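Long-range contact in DNA mismatch repair protein MutS (Thermus aquaticus, PDB 1EWQ), which takes part in DNA mismatch repair, binding mismatched DNA and probably carrying out the recognition step, and has a weak ATPase activity: residues C[242-254]-C[289-301]. Residues are numbered along the deposited sequence; the frame is centred on the assembly and turned at random.
With EDO (1,2-ethanediol), chain G.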
loop_
_atom_site.group_PDB
_atom_site.type_symbol
_atom_site.label_atom_id
_atom_site.label_comp_id
_atom_site.label_asym_id
_atom_site.label_seq_id
_atom_site.Cartn_x
_atom_site.Cartn_y
_atom_site.Cartn_z
ATOM N N ARG C 242 12.852 19.827 28.430
ATOM C CA ARG C 242 14.288 19.713 28.267
ATOM C C ARG C 242 14.818 20.482 27.071
ATOM O O ARG C 242 14.507 20.174 25.920
ATOM C CB ARG C 242 14.704 18.255 28.130
ATOM C CG ARG C 242 14.661 17.477 29.425
ATOM C CD ARG C 242 15.771 16.444 29.420
ATOM N NE ARG C 242 15.617 15.514 28.314
ATOM C CZ ARG C 242 16.582 15.191 27.458
ATOM N NH1 ARG C 242 17.790 15.728 27.575
ATOM N NH2 ARG C 242 16.336 14.322 26.484
ATOM N N PHE C 243 15.621 21.494 27.360
ATOM C CA PHE C 243 16.265 22.294 26.333
ATOM C C PHE C 243 17.621 21.597 26.222
ATOM O O PHE C 243 18.525 21.857 27.024
ATOM C CB PHE C 243 16.430 23.730 26.834
ATOM C CG PHE C 243 17.086 24.656 25.851
ATOM C CD1 PHE C 243 17.478 25.934 26.246
ATOM C CD2 PHE C 243 17.324 24.258 24.538
ATOM C CE1 PHE C 243 18.096 26.795 25.354
ATOM C CE2 PHE C 243 17.940 25.110 23.639
ATOM C CZ PHE C 243 18.329 26.382 24.045
ATOM N N TYR C 244 17.757 20.690 25.257
ATOM C CA TYR C 244 18.998 19.936 25.104
ATOM C C TYR C 244 19.958 20.471 24.045
ATOM O O TYR C 244 19.674 21.460 23.364
ATOM C CB TYR C 244 18.675 18.457 24.829
ATOM C CG TYR C 244 18.027 18.182 23.488
ATOM C CD1 TYR C 244 18.796 17.789 22.395
ATOM C CD2 TYR C 244 16.643 18.324 23.308
ATOM C CE1 TYR C 244 18.215 17.542 21.154
ATOM C CE2 TYR C 244 16.048 18.082 22.065
ATOM C CZ TYR C 244 16.848 17.691 21.000
ATOM O OH TYR C 244 16.294 17.432 19.778
ATOM N N ASP C 245 21.105 19.809 23.930
ATOM C CA ASP C 245 22.123 20.191 22.968
ATOM C C ASP C 245 22.559 18.989 22.139
ATOM O O ASP C 245 23.230 18.092 22.642
ATOM C CB ASP C 245 23.332 20.778 23.692
ATOM C CG ASP C 245 24.439 21.188 22.741
ATOM O OD1 ASP C 245 24.248 21.119 21.500
ATOM O OD2 ASP C 245 25.508 21.587 23.245
ATOM N N PRO C 246 22.182 18.959 20.849
ATOM C CA PRO C 246 22.556 17.843 19.973
ATOM C C PRO C 246 24.068 17.752 19.805
ATOM O O PRO C 246 24.611 16.684 19.526
ATOM C CB PRO C 246 21.826 18.166 18.671
ATOM C CG PRO C 246 21.758 19.672 18.688
ATOM C CD PRO C 246 21.383 19.957 20.119
ATOM N N GLY C 247 24.742 18.877 20.009
ATOM C CA GLY C 247 26.189 18.898 19.886
ATOM C C GLY C 247 26.861 18.098 20.988
ATOM O O GLY C 247 28.050 17.802 20.909
ATOM N N ALA C 248 26.103 17.745 22.018
ATOM C CA ALA C 248 26.649 16.986 23.133
ATOM C C ALA C 248 26.590 15.477 22.895
ATOM O O ALA C 248 27.001 14.695 23.742
ATOM C CB ALA C 248 25.906 17.347 24.422
ATOM N N PHE C 249 26.071 15.076 21.739
ATOM C CA PHE C 249 25.971 13.664 21.405
ATOM C C PHE C 249 26.580 13.395 20.037
ATOM O O PHE C 249 26.988 14.313 19.331
ATOM C CB PHE C 249 24.502 13.219 21.388
ATOM C CG PHE C 249 23.762 13.522 22.654
ATOM C CD1 PHE C 249 23.026 14.701 22.781
ATOM C CD2 PHE C 249 23.806 12.635 23.727
ATOM C CE1 PHE C 249 22.342 14.991 23.963
ATOM C CE2 PHE C 249 23.129 12.916 24.906
ATOM C CZ PHE C 249 22.394 14.098 25.027
HETATM N N MSE C 250 26.647 12.128 19.662
HETATM C CA MSE C 250 27.182 11.784 18.354
HETATM C C MSE C 250 26.210 12.250 17.278
HETATM O O MSE C 250 25.002 12.019 17.369
HETATM C CB MSE C 250 27.372 10.279 18.215
HETATM C CG MSE C 250 27.891 9.880 16.842
HETATM SE SE MSE C 250 27.670 8.003 16.466
HETATM C CE MSE C 250 29.195 7.325 17.372
ATOM N N ARG C 251 26.745 12.903 16.257
ATOM C CA ARG C 251 25.937 13.379 15.145
ATOM C C ARG C 251 25.602 12.204 14.214
ATOM O O ARG C 251 26.493 11.440 13.822
ATOM C CB ARG C 251 26.712 14.433 14.351
ATOM C CG ARG C 251 27.122 15.673 15.137
ATOM C CD ARG C 251 25.926 16.572 15.352
ATOM N NE ARG C 251 26.292 17.867 15.916
ATOM C CZ ARG C 251 25.485 18.927 15.935
ATOM N NH1 ARG C 251 24.259 18.856 15.420
ATOM N NH2 ARG C 251 25.913 20.062 16.468
ATOM N N LEU C 252 24.324 12.074 13.862
ATOM C CA LEU C 252 23.858 11.028 12.949
ATOM C C LEU C 252 22.936 11.633 11.880
ATOM O O LEU C 252 21.712 11.556 11.981
ATOM C CB LEU C 252 23.105 9.934 13.708
ATOM C CG LEU C 252 23.917 9.051 14.660
ATOM C CD1 LEU C 252 22.966 8.122 15.407
ATOM C CD2 LEU C 252 24.949 8.255 13.889
ATOM N N PRO C 253 23.522 12.258 10.851
ATOM C CA PRO C 253 22.732 12.868 9.776
ATOM C C PRO C 253 21.724 11.879 9.200
ATOM O O PRO C 253 21.887 10.665 9.331
ATOM C CB PRO C 253 23.794 13.256 8.745
ATOM C CG PRO C 253 24.973 13.580 9.588
ATOM C CD PRO C 253 24.963 12.468 10.628
ATOM N N GLU C 254 20.682 12.403 8.562
ATOM C CA GLU C 254 19.674 11.557 7.942
ATOM C C GLU C 254 20.313 10.607 6.924
ATOM O O GLU C 254 19.978 9.425 6.866
ATOM C CB GLU C 254 18.615 12.408 7.232
ATOM C CG GLU C 254 17.520 11.572 6.564
ATOM C CD GLU C 254 16.474 12.426 5.857
ATOM O OE1 GLU C 254 16.143 13.522 6.374
ATOM O OE2 GLU C 254 15.974 11.985 4.795
ATOM N N GLN C 289 15.719 3.010 21.780
ATOM C CA GLN C 289 15.662 3.805 20.570
ATOM C C GLN C 289 16.231 5.196 20.835
ATOM O O GLN C 289 16.904 5.777 19.986
ATOM C CB GLN C 289 14.227 3.909 20.053
ATOM C CG GLN C 289 14.140 4.716 18.773
ATOM C CD GLN C 289 12.864 4.462 17.994
ATOM O OE1 GLN C 289 11.771 4.485 18.551
ATOM N NE2 GLN C 289 13.002 4.232 16.691
ATOM N N SER C 290 15.971 5.711 22.030
ATOM C CA SER C 290 16.453 7.030 22.414
ATOM C C SER C 290 17.980 7.056 22.463
ATOM O O SER C 290 18.611 8.048 22.073
ATOM C CB SER C 290 15.885 7.407 23.775
ATOM O OG SER C 290 16.216 8.742 24.095
ATOM N N TRP C 291 18.565 5.955 22.941
ATOM C CA TRP C 291 20.015 5.823 23.047
ATOM C C TRP C 291 20.621 5.731 21.651
ATOM O O TRP C 291 21.653 6.331 21.381
ATOM C CB TRP C 291 20.391 4.582 23.871
ATOM C CG TRP C 291 20.142 4.734 25.362
ATOM C CD1 TRP C 291 19.541 5.788 25.995
ATOM C CD2 TRP C 291 20.494 3.799 26.390
ATOM N NE1 TRP C 291 19.499 5.567 27.352
ATOM C CE2 TRP C 291 20.076 4.353 27.621
ATOM C CE3 TRP C 291 21.127 2.544 26.388
ATOM C CZ2 TRP C 291 20.267 3.696 28.843
ATOM C CZ3 TRP C 291 21.321 1.889 27.606
ATOM C CH2 TRP C 291 20.890 2.470 28.816
ATOM N N LEU C 292 19.980 4.974 20.769
ATOM C CA LEU C 292 20.471 4.860 19.400
ATOM C C LEU C 292 20.330 6.202 18.665
ATOM O O LEU C 292 21.176 6.556 17.851
ATOM C CB LEU C 292 19.703 3.769 18.644
ATOM C CG LEU C 292 20.137 2.318 18.880
ATOM C CD1 LEU C 292 19.114 1.373 18.255
ATOM C CD2 LEU C 292 21.515 2.076 18.273
ATOM N N ARG C 293 19.263 6.943 18.955
ATOM C CA ARG C 293 19.040 8.239 18.304
ATOM C C ARG C 293 20.199 9.203 18.614
ATOM O O ARG C 293 20.647 9.953 17.749
ATOM C CB ARG C 293 17.718 8.873 18.792
ATOM C CG ARG C 293 16.962 9.653 17.729
ATOM C CD ARG C 293 16.003 10.695 18.311
ATOM N NE ARG C 293 15.117 10.180 19.355
ATOM C CZ ARG C 293 14.296 9.152 19.200
ATOM N NH1 ARG C 293 14.255 8.516 18.038
ATOM N NH2 ARG C 293 13.503 8.780 20.196
ATOM N N HIS C 294 20.672 9.175 19.857
ATOM C CA HIS C 294 21.763 10.048 20.296
ATOM C C HIS C 294 22.850 9.296 21.061
ATOM O O HIS C 294 22.828 9.253 22.291
ATOM C CB HIS C 294 21.213 11.156 21.200
ATOM C CG HIS C 294 20.266 12.085 20.509
ATOM N ND1 HIS C 294 20.685 13.208 19.830
ATOM C CD2 HIS C 294 18.925 12.038 20.366
ATOM C CE1 HIS C 294 19.640 13.813 19.295
ATOM N NE2 HIS C 294 18.560 13.121 19.606
ATOM N N PRO C 295 23.804 8.678 20.341
ATOM C CA PRO C 295 24.887 7.948 21.013
ATOM C C PRO C 295 25.684 8.953 21.844
ATOM O O PRO C 295 25.799 10.119 21.464
ATOM C CB PRO C 295 25.718 7.382 19.851
ATOM C CG PRO C 295 24.699 7.270 18.719
ATOM C CD PRO C 295 23.879 8.530 18.874
ATOM N N LEU C 296 26.245 8.498 22.959
ATOM C CA LEU C 296 27.020 9.358 23.858
ATOM C C LEU C 296 28.460 9.628 23.393
ATOM O O LEU C 296 29.015 8.904 22.574
ATOM C CB LEU C 296 27.065 8.729 25.261
ATOM C CG LEU C 296 25.758 8.213 25.874
ATOM C CD1 LEU C 296 26.050 7.632 27.257
ATOM C CD2 LEU C 296 24.727 9.335 25.974
ATOM N N LEU C 297 29.053 10.687 23.937
ATOM C CA LEU C 297 30.429 11.065 23.623
ATOM C C LEU C 297 31.292 10.898 24.879
ATOM O O LEU C 297 32.509 11.056 24.829
ATOM C CB LEU C 297 30.495 12.534 23.195
ATOM C CG LEU C 297 29.670 13.009 22.000
ATOM C CD1 LEU C 297 29.831 14.531 21.833
ATOM C CD2 LEU C 297 30.133 12.277 20.757
ATOM N N ASP C 298 30.653 10.576 25.998
ATOM C CA ASP C 298 31.349 10.453 27.273
ATOM C C ASP C 298 31.686 9.034 27.702
ATOM O O ASP C 298 30.803 8.207 27.928
ATOM C CB ASP C 298 30.522 11.147 28.348
ATOM C CG ASP C 298 30.069 12.533 27.914
ATOM O OD1 ASP C 298 30.946 13.408 27.700
ATOM O OD2 ASP C 298 28.839 12.740 27.771
ATOM N N ARG C 299 32.982 8.780 27.826
ATOM C CA ARG C 299 33.507 7.479 28.215
ATOM C C ARG C 299 32.909 6.946 29.516
ATOM O O ARG C 299 32.447 5.808 29.577
ATOM C CB ARG C 299 35.023 7.585 28.358
ATOM C CG ARG C 299 35.782 6.272 28.411
ATOM C CD ARG C 299 37.256 6.600 28.586
ATOM N NE ARG C 299 38.146 5.496 28.256
ATOM C CZ ARG C 299 38.256 4.388 28.973
ATOM N NH1 ARG C 299 37.524 4.237 30.071
ATOM N NH2 ARG C 299 39.107 3.435 28.594
ATOM N N GLY C 300 32.931 7.779 30.553
ATOM C CA GLY C 300 32.420 7.395 31.857
ATOM C C GLY C 300 31.030 6.790 31.840
ATOM O O GLY C 300 30.853 5.651 32.273
ATOM N N PRO C 301 30.015 7.533 31.374
ATOM C CA PRO C 301 28.677 6.940 31.355
ATOM C C PRO C 301 28.598 5.701 30.457
ATOM O O PRO C 301 27.836 4.773 30.737
ATOM C CB PRO C 301 27.777 8.093 30.896
ATOM C CG PRO C 301 28.714 9.082 30.272
ATOM C CD PRO C 301 29.961 8.977 31.092
HETATM C C1 EDO G . 23.076 14.959 13.744
HETATM O O1 EDO G . 23.541 16.010 12.865
HETATM C C2 EDO G . 21.572 14.920 13.761
HETATM O O2 EDO G . 21.142 13.581 13.603
HETATM O O HOH W 1 27.484 12.329 25.362
#
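F249 lays one face of its ring over CB of H294, a CH-pi contact with CB 4.2 Å from the ring centroid, and the imidazole, its plane at 63° to the phenyl, turns an edge toward F249 in an offset edge-to-face pair. With CG anti to its own carbonyl carbon, chi1 -54° puts the F249 ring where that face meets H294 and its edge meets P295 O and L296 CD2. The P295 carbonyl is taken by the neighbouring backbone: M250 N donates to P295 O at 2.8 Å and almost straight (177°), the one direct hydrogen bond between the segments. The P295 ring, compact, rigid and without an N-H to satisfy, is closely packed: L252 CD1 meets P295 CD at 3.6 Å, and M250, a long unbranched chain extended as far as SE, crosses it with SE 3.8 Å from P295 CG. The branched end of L297 fits as snugly, CD1 3.4 Å from A248 O. The exposed side, at A248 and D298, is looser, a water bridging A248 O, L297 N and D298 OD2. Cutting F249 back to an alanine is likely to leave H294 CB without the ring face it packs on and L296 CD2 without its neighbour. Helix 163-173 lies against Y244 and H294, Y244 OH bonds to E169, and strand 621-625, in the ATPase domain, touches M250 and R251, consistent with a meeting place of domains at the end of helix 282-293.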